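Side-chain contacts in rubber oxygenase (Streptomyces sp., PDB 5O1L), which cleaves poly(cis-1,4-isoprene) rubber oxidatively, using a non-covalently bound b-type heme to add dioxygen across backbone double bonds and release oligo-isoprenoids with keto and aldehyde ends: residues 177-180 / 181-184; 197-200 / 201-204; 353-356 / 357-361. All blocks are in the same frame, centred on the assembly; numbering follows the deposited sequence.

How the contacts relate
All three contacts are local, joining residues a few positions apart within the catalytic domain, and only contact 2 touches the heme. Contact 2, on helix 187-204, holds the axial ligand of the iron, His198, with Val197 and Val201 against the porphyrin. Contact 1 lies in the loop leading into that same helix; its centre is 27 Å from that of contact 2, with nearest atoms about 13 Å apart, and the Tyr181 side chain is about 10 Å from the heme. Contact 3, on helix 345-362, is remote from the cofactor: its centre is 44 Å from the centre of contact 2, across the chain's centre, and 31 Å from the centre of contact 1.

Contact 1 of 3, residues 177-180 / 181-184; sequences DLDA and YLPH
Asp179 lays its carboxylate against the edge of the His184 imidazole, five residues on, the OD1 atom of Asp179 coming to 2.9 Å from CE1 of His184, near the ring plane. The two side chains cross at about a right angle, with carboxylate and ring planes 61° apart. His184 has CG between its backbone N and carbonyl carbon (chi1 55°), which brings the ring back toward Asp179. On the same carboxylate, OD1 of Asp179 also meets CD1 of Leu182 at 3.8 Å. Beneath them runs a type I turn from Asp179 to Leu182, closed by a 3.0 Å bond from Leu182 N to Asp179 O. A second type I turn precedes it, from Asp177 to Ala180, and there OD2 of Asp177 accepts from the Asp179 N (3.0 Å), an Asx turn. Tyr181 heads inward to helix 187-204, its ring beside the Ala180 methyl and its hydroxyl bonded to Ser264. The turn bond, the Asp177 carboxylate and Asn85, which binds the carbonyls of Ala180 and Leu182, together hold this surface loop. The acid-imidazole approach is unusually short and its chemistry doubtful as modelled; a polarised C-H there would be only weakly attracted to the oxygen.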
loop_
_atom_site.group_PDB
_atom_site.type_symbol
_atom_site.label_atom_id
_atom_site.label_comp_id
_atom_site.label_asym_id
_atom_site.label_seq_id
_atom_site.Cartn_x
_atom_site.Cartn_y
_atom_site.Cartn_z
ATOM N N ASP A 177 -6.170 -6.540 -7.096
ATOM C CA ASP A 177 -7.198 -7.542 -7.250
ATOM C C ASP A 177 -7.509 -7.802 -8.702
ATOM O O ASP A 177 -7.542 -6.912 -9.560
ATOM C CB ASP A 177 -8.486 -7.111 -6.517
ATOM C CG ASP A 177 -9.543 -8.174 -6.514
ATOM O OD1 ASP A 177 -9.425 -9.200 -5.790
ATOM O OD2 ASP A 177 -10.515 -8.028 -7.255
ATOM N N LEU A 178 -7.815 -9.062 -9.018
ATOM C CA LEU A 178 -8.107 -9.464 -10.355
ATOM C C LEU A 178 -9.295 -8.788 -11.022
ATOM O O LEU A 178 -9.344 -8.621 -12.228
ATOM C CB LEU A 178 -8.290 -11.002 -10.396
ATOM C CG LEU A 178 -8.325 -11.631 -11.716
ATOM C CD1 LEU A 178 -7.222 -11.271 -12.712
ATOM C CD2 LEU A 178 -8.412 -13.187 -11.461
ATOM N N ASP A 179 -10.249 -8.329 -10.198
ATOM C CA ASP A 179 -11.432 -7.676 -10.688
ATOM C C ASP A 179 -11.534 -6.206 -10.327
ATOM O O ASP A 179 -12.618 -5.599 -10.346
ATOM C CB ASP A 179 -12.662 -8.387 -10.061
ATOM C CG ASP A 179 -12.638 -9.904 -10.217
ATOM O OD1 ASP A 179 -12.897 -10.260 -11.345
ATOM O OD2 ASP A 179 -12.229 -10.583 -9.309
ATOM N N ALA A 180 -10.402 -5.637 -9.887
ATOM C CA ALA A 180 -10.397 -4.368 -9.143
ATOM C C ALA A 180 -11.343 -3.328 -9.686
ATOM O O ALA A 180 -12.162 -2.777 -8.896
ATOM C CB ALA A 180 -8.987 -3.813 -9.080
ATOM N N TYR A 181 -11.276 -3.002 -10.957
ATOM C CA TYR A 181 -12.023 -1.934 -11.539
ATOM C C TYR A 181 -13.140 -2.387 -12.471
ATOM O O TYR A 181 -13.747 -1.560 -13.155
ATOM C CB TYR A 181 -11.085 -0.885 -12.229
ATOM C CG TYR A 181 -10.223 -0.160 -11.219
ATOM C CD1 TYR A 181 -10.770 0.808 -10.438
ATOM C CD2 TYR A 181 -8.904 -0.497 -10.988
ATOM C CE1 TYR A 181 -10.066 1.503 -9.440
ATOM C CE2 TYR A 181 -8.159 0.229 -10.006
ATOM C CZ TYR A 181 -8.782 1.211 -9.239
ATOM O OH TYR A 181 -8.030 1.887 -8.306
ATOM N N LEU A 182 -13.511 -3.659 -12.390
ATOM C CA LEU A 182 -14.661 -4.176 -13.169
ATOM C C LEU A 182 -15.947 -3.864 -12.452
ATOM O O LEU A 182 -15.958 -3.613 -11.281
ATOM C CB LEU A 182 -14.449 -5.664 -13.366
ATOM C CG LEU A 182 -13.182 -6.111 -14.087
ATOM C CD1 LEU A 182 -13.123 -7.647 -14.144
ATOM C CD2 LEU A 182 -13.066 -5.446 -15.460
ATOM N N PRO A 183 -17.104 -3.985 -13.132
ATOM C CA PRO A 183 -18.372 -3.658 -12.463
ATOM C C PRO A 183 -18.662 -4.482 -11.225
ATOM O O PRO A 183 -19.156 -3.956 -10.240
ATOM C CB PRO A 183 -19.420 -3.874 -13.584
ATOM C CG PRO A 183 -18.637 -3.640 -14.843
ATOM C CD PRO A 183 -17.268 -4.208 -14.591
ATOM N N HIS A 184 -18.250 -5.742 -11.206
ATOM C CA HIS A 184 -18.442 -6.602 -10.090
ATOM C C HIS A 184 -17.320 -6.595 -9.073
ATOM O O HIS A 184 -17.379 -7.307 -8.072
ATOM C CB HIS A 184 -18.647 -8.084 -10.530
ATOM C CG HIS A 184 -17.554 -8.611 -11.391
ATOM N ND1 HIS A 184 -16.440 -9.299 -10.930
ATOM C CD2 HIS A 184 -17.360 -8.410 -12.699
ATOM C CE1 HIS A 184 -15.652 -9.546 -11.950
ATOM N NE2 HIS A 184 -16.204 -9.065 -13.035
#

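Contact 2 of 3, residues 197-200 / 201-204; sequences VHAA and VRHL. With HEM (protoporphyrin IX containing Fe), chain C.
His198 reaches from the helix to the heme iron. Its CB lies 4.0 Å from NH2 of Arg202, one turn on. With CG placed beside the backbone N (chi1 -75°), the ring projects away from the helix axis toward the porphyrin. CD2 leans over the pyrrole nitrogen HEM ND and CE1 over HEM NB, each at 3.0 Å, so the imidazole straddles the metal along the line of those two nitrogens. At the tip, NE2 of His198 binds the iron (HEM FE) at 2.0 Å. Besides the porphyrin, one further atom from outside the segments binds the metal, probably from the bound imidazole molecule, which lies about 4 Å from the His198 side chain.

Two valines of the same helix flank this ligand, one on each side of its ring plane. CG1 of Val197 rests 3.7 Å from the meso carbon HEM CHA, and CG1 of Val201 lies 3.9 Å from the methyl HEM CMD, both apolar contacts on the cofactor's rim. In the helix beneath, Val201 N donates to Val197 O at 2.9 Å, and Arg202 N to His198 O, the donor tilted 21° from the carbonyl plane; the bonds from His203 N are weak.

Arg202, extended from CG to NE, folds back along the helix, so that His198 O sits over one face of its guanidinium. Its NH1 makes a salt bridge to Asp60 and its NH2 bonds the Ile222 carbonyl, fastening the helix to helix 59-68 and to a neighbouring loop. Since Arg202 is buried, these partners probably offset its charge. Chemically, the contact gives one axial imidazole nitrogen to iron and sets two valine methyls on the porphyrin, with the ligand's backbone held by the helix.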
loop_
_atom_site.group_PDB
_atom_site.type_symbol
_atom_site.label_atom_id
_atom_site.label_comp_id
_atom_site.label_asym_id
_atom_site.label_seq_id
_atom_site.Cartn_x
_atom_site.Cartn_y
_atom_site.Cartn_z
ATOM N N VAL A 197 -11.863 7.314 5.332
ATOM C CA VAL A 197 -11.125 6.943 6.536
ATOM C C VAL A 197 -9.981 7.938 6.749
ATOM O O VAL A 197 -9.781 8.494 7.842
ATOM C CB VAL A 197 -10.608 5.512 6.544
ATOM C CG1 VAL A 197 -9.689 5.279 7.729
ATOM C CG2 VAL A 197 -11.769 4.566 6.548
ATOM N N HIS A 198 -9.143 8.176 5.710
ATOM C CA HIS A 198 -8.036 9.058 5.881
ATOM C C HIS A 198 -8.540 10.456 6.290
ATOM O O HIS A 198 -7.887 11.080 7.109
ATOM C CB HIS A 198 -7.221 9.102 4.568
ATOM C CG HIS A 198 -6.377 7.890 4.315
ATOM N ND1 HIS A 198 -5.871 7.630 3.058
ATOM C CD2 HIS A 198 -5.884 6.929 5.151
ATOM C CE1 HIS A 198 -5.125 6.532 3.157
ATOM N NE2 HIS A 198 -5.119 6.064 4.388
ATOM N N ALA A 199 -9.598 10.949 5.681
ATOM C CA ALA A 199 -10.135 12.239 6.013
ATOM C C ALA A 199 -10.599 12.297 7.489
ATOM O O ALA A 199 -10.363 13.301 8.184
ATOM C CB ALA A 199 -11.231 12.584 5.042
ATOM N N ALA A 200 -11.199 11.238 7.960
ATOM C CA ALA A 200 -11.573 11.142 9.367
ATOM C C ALA A 200 -10.354 11.209 10.255
ATOM O O ALA A 200 -10.370 11.943 11.245
ATOM C CB ALA A 200 -12.306 9.851 9.624
ATOM N N VAL A 201 -9.303 10.468 9.918
ATOM C CA VAL A 201 -8.053 10.494 10.662
ATOM C C VAL A 201 -7.458 11.870 10.773
ATOM O O VAL A 201 -6.877 12.219 11.804
ATOM C CB VAL A 201 -7.060 9.464 10.090
ATOM C CG1 VAL A 201 -5.675 9.569 10.721
ATOM C CG2 VAL A 201 -7.648 8.056 10.321
ATOM N N ARG A 202 -7.570 12.652 9.715
ATOM C CA ARG A 202 -7.014 14.011 9.706
ATOM C C ARG A 202 -7.746 14.887 10.719
ATOM O O ARG A 202 -7.170 15.820 11.262
ATOM C CB ARG A 202 -7.073 14.611 8.323
ATOM C CG ARG A 202 -6.169 13.924 7.326
ATOM C CD ARG A 202 -6.019 14.764 6.073
ATOM N NE ARG A 202 -5.369 13.966 5.034
ATOM C CZ ARG A 202 -6.049 13.278 4.140
ATOM N NH1 ARG A 202 -7.379 13.296 3.999
ATOM N NH2 ARG A 202 -5.335 12.436 3.337
ATOM N N HIS A 203 -9.028 14.611 10.935
ATOM C CA HIS A 203 -9.782 15.330 11.963
ATOM C C HIS A 203 -9.464 14.795 13.369
ATOM O O HIS A 203 -9.395 15.572 14.345
ATOM C CB HIS A 203 -11.245 15.214 11.625
ATOM C CG HIS A 203 -12.149 16.050 12.489
ATOM N ND1 HIS A 203 -13.136 15.505 13.273
ATOM C CD2 HIS A 203 -12.199 17.390 12.679
ATOM C CE1 HIS A 203 -13.753 16.474 13.929
ATOM N NE2 HIS A 203 -13.187 17.623 13.612
ATOM N N LEU A 204 -9.220 13.505 13.512
ATOM C CA LEU A 204 -9.063 12.840 14.803
ATOM C C LEU A 204 -7.678 12.907 15.385
ATOM O O LEU A 204 -7.520 13.231 16.573
ATOM C CB LEU A 204 -9.505 11.370 14.726
ATOM C CG LEU A 204 -10.997 11.306 14.428
ATOM C CD1 LEU A 204 -11.402 9.894 14.073
ATOM C CD2 LEU A 204 -11.822 11.794 15.619
HETATM C CHA HEM C . -6.570 3.500 6.911
HETATM C CHB HEM C . -4.838 2.391 2.632
HETATM C CHC HEM C . -1.570 5.864 3.056
HETATM C CHD HEM C . -2.681 6.220 7.686
HETATM C C1A HEM C . -6.370 2.978 5.683
HETATM C C2A HEM C . -7.232 1.947 5.150
HETATM C C3A HEM C . -6.716 1.605 3.962
HETATM C C4A HEM C . -5.612 2.413 3.710
HETATM C CMA HEM C . -7.285 0.526 3.074
HETATM C CAA HEM C . -8.485 1.314 5.802
HETATM C CBA HEM C . -8.059 0.192 6.768
HETATM C CGA HEM C . -9.223 -0.689 7.047
HETATM O O1A HEM C . -10.004 -0.213 7.879
HETATM O O2A HEM C . -9.347 -1.811 6.419
HETATM C C1B HEM C . -3.805 3.280 2.355
HETATM C C2B HEM C . -3.089 3.259 1.126
HETATM C C3B HEM C . -2.184 4.223 1.182
HETATM C C4B HEM C . -2.299 4.851 2.490
HETATM C CMB HEM C . -3.317 2.335 -0.053
HETATM C CAB HEM C . -1.222 4.779 0.264
HETATM C CBB HEM C . -0.976 4.363 -1.082
HETATM C C1C HEM C . -1.578 6.286 4.377
HETATM C C2C HEM C . -0.543 7.146 4.924
HETATM C C3C HEM C . -0.903 7.243 6.228
HETATM C C4C HEM C . -2.061 6.390 6.428
HETATM C CMC HEM C . 0.548 7.841 4.163
HETATM C CAC HEM C . -0.210 7.990 7.289
HETATM C CBC HEM C . 0.832 8.909 7.211
HETATM C C1D HEM C . -3.831 5.497 7.867
HETATM C C2D HEM C . -4.570 5.439 9.144
HETATM C C3D HEM C . -5.649 4.689 8.951
HETATM C C4D HEM C . -5.621 4.303 7.539
HETATM C CMD HEM C . -4.058 6.065 10.387
HETATM C CAD HEM C . -6.718 4.298 10.000
HETATM C CBD HEM C . -6.211 3.052 10.716
HETATM C CGD HEM C . -7.213 2.684 11.817
HETATM O O1D HEM C . -7.777 1.571 11.716
HETATM O O2D HEM C . -7.487 3.435 12.792
HETATM N NA HEM C . -5.402 3.277 4.778
HETATM N NB HEM C . -3.261 4.232 3.126
HETATM N NC HEM C . -2.479 5.801 5.284
HETATM N ND HEM C . -4.549 4.861 6.908
HETATM FE FE HEM C . -3.938 4.572 5.031
#

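Contact 3 of 3, residues 353-356 / 357-361; sequences TAWP and LLVAF
Val359 sets its CG2 methyl over one face of the Trp355 indole, a CH-pi contact in which that carbon stands 3.9 Å from the centroid of the five-membered ring, 21° off its normal. The nearest ring atom is NE1 of Trp355, 3.7 Å from CG2 of Val359. Both conformations serve this meeting. Trp355 has CG opposite its backbone N (chi1 -180°), which carries the indole out from the helix. In Val359 it is CG1 that stands anti to the backbone N, leaving CG2 beside that N, where the methyl also lies 3.4 Å from the Trp355 carbonyl O.

Leu358 takes a less usual pose: its chi1 of -97° lies off the staggered positions, and its CD2 comes within 4.3 Å of CZ3 of Trp355, at the six-membered part of the indole, while CD1 turns to the Ala354 carbonyl.

Pro356 has no N-H to give to the preceding turn, and the helix is kinked there. The bonds that span it are kept: Leu358 N to Ala354 O and Val359 N to Trp355 O at 3.0 Å, with Leu357 N adding a weak bond to Ala354 O. Ala360 N continues the series to the carbonyl O of Pro356 itself.

In the fold, this part of helix 345-362 packs its indole inward, edge-to-face with Trp245 and Phe326, and against Leu382 of helix 373-393. Leu358 meets Trp376 and Glu379 of that same helix. Tyr129 of helix 127-142 touches both members of the CH-pi pair, so that in this all-helical protein Trp355 meets two neighbouring helices, 127-142 and 373-393.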
loop_
_atom_site.group_PDB
_atom_site.type_symbol
_atom_site.label_atom_id
_atom_site.label_comp_id
_atom_site.label_asym_id
_atom_site.label_seq_id
_atom_site.Cartn_x
_atom_site.Cartn_y
_atom_site.Cartn_z
ATOM N N THR A 353 21.528 -17.164 -3.382
ATOM C CA THR A 353 22.070 -18.014 -4.418
ATOM C C THR A 353 21.009 -18.770 -5.184
ATOM O O THR A 353 21.215 -19.070 -6.375
ATOM C CB THR A 353 23.253 -18.908 -3.998
ATOM O OG1 THR A 353 22.859 -19.891 -3.104
ATOM C CG2 THR A 353 24.227 -18.057 -3.293
ATOM N N ALA A 354 19.892 -19.131 -4.549
ATOM C CA ALA A 354 18.971 -20.052 -5.206
ATOM C C ALA A 354 17.603 -19.476 -5.496
ATOM O O ALA A 354 16.905 -20.009 -6.374
ATOM C CB ALA A 354 18.795 -21.309 -4.374
ATOM N N TRP A 355 17.174 -18.415 -4.836
ATOM C CA TRP A 355 15.848 -17.887 -5.136
ATOM C C TRP A 355 15.740 -17.461 -6.603
ATOM O O TRP A 355 14.722 -17.772 -7.219
ATOM C CB TRP A 355 15.475 -16.705 -4.221
ATOM C CG TRP A 355 14.105 -16.088 -4.461
ATOM C CD1 TRP A 355 13.798 -14.832 -4.979
ATOM C CD2 TRP A 355 12.858 -16.695 -4.118
ATOM N NE1 TRP A 355 12.461 -14.706 -4.999
ATOM C CE2 TRP A 355 11.847 -15.794 -4.444
ATOM C CE3 TRP A 355 12.517 -17.890 -3.522
ATOM C CZ2 TRP A 355 10.493 -16.084 -4.237
ATOM C CZ3 TRP A 355 11.120 -18.193 -3.312
ATOM C CH2 TRP A 355 10.162 -17.298 -3.710
ATOM N N PRO A 356 16.785 -16.865 -7.190
ATOM C CA PRO A 356 16.629 -16.523 -8.635
ATOM C C PRO A 356 16.501 -17.767 -9.505
ATOM O O PRO A 356 15.955 -17.664 -10.602
ATOM C CB PRO A 356 17.883 -15.735 -8.942
ATOM C CG PRO A 356 18.443 -15.283 -7.646
ATOM C CD PRO A 356 17.959 -16.222 -6.583
ATOM N N LEU A 357 16.988 -18.918 -9.056
ATOM C CA LEU A 357 16.824 -20.154 -9.815
ATOM C C LEU A 357 15.416 -20.640 -9.746
ATOM O O LEU A 357 14.875 -21.122 -10.746
ATOM C CB LEU A 357 17.793 -21.256 -9.352
ATOM C CG LEU A 357 19.277 -20.856 -9.435
ATOM C CD1 LEU A 357 20.076 -21.892 -8.700
ATOM C CD2 LEU A 357 19.610 -20.740 -10.913
ATOM N N LEU A 358 14.808 -20.503 -8.573
ATOM C CA LEU A 358 13.395 -20.905 -8.443
ATOM C C LEU A 358 12.568 -20.003 -9.335
ATOM O O LEU A 358 11.666 -20.451 -10.011
ATOM C CB LEU A 358 12.940 -20.766 -7.025
ATOM C CG LEU A 358 12.987 -22.079 -6.232
ATOM C CD1 LEU A 358 14.383 -22.463 -5.954
ATOM C CD2 LEU A 358 12.160 -22.047 -4.941
ATOM N N VAL A 359 12.881 -18.692 -9.339
ATOM C CA VAL A 359 12.119 -17.785 -10.172
ATOM C C VAL A 359 12.269 -18.167 -11.646
ATOM O O VAL A 359 11.285 -18.243 -12.397
ATOM C CB VAL A 359 12.551 -16.325 -9.902
ATOM C CG1 VAL A 359 11.871 -15.406 -10.901
ATOM C CG2 VAL A 359 12.162 -15.972 -8.432
ATOM N N ALA A 360 13.518 -18.378 -12.100
ATOM C CA ALA A 360 13.707 -18.772 -13.479
ATOM C C ALA A 360 12.998 -20.043 -13.852
ATOM O O ALA A 360 12.485 -20.198 -14.933
ATOM C CB ALA A 360 15.177 -18.878 -13.785
ATOM N N PHE A 361 12.985 -21.003 -12.933
ATOM C CA PHE A 361 12.239 -22.250 -13.177
ATOM C C PHE A 361 10.736 -21.952 -13.327
ATOM O O PHE A 361 10.069 -22.455 -14.225
ATOM C CB PHE A 361 12.466 -23.219 -12.008
ATOM C CG PHE A 361 11.631 -24.443 -12.079
ATOM C CD1 PHE A 361 11.835 -25.322 -13.104
ATOM C CD2 PHE A 361 10.682 -24.694 -11.108
ATOM C CE1 PHE A 361 11.050 -26.459 -13.216
ATOM C CE2 PHE A 361 9.937 -25.873 -11.161
ATOM C CZ PHE A 361 10.082 -26.691 -12.223
#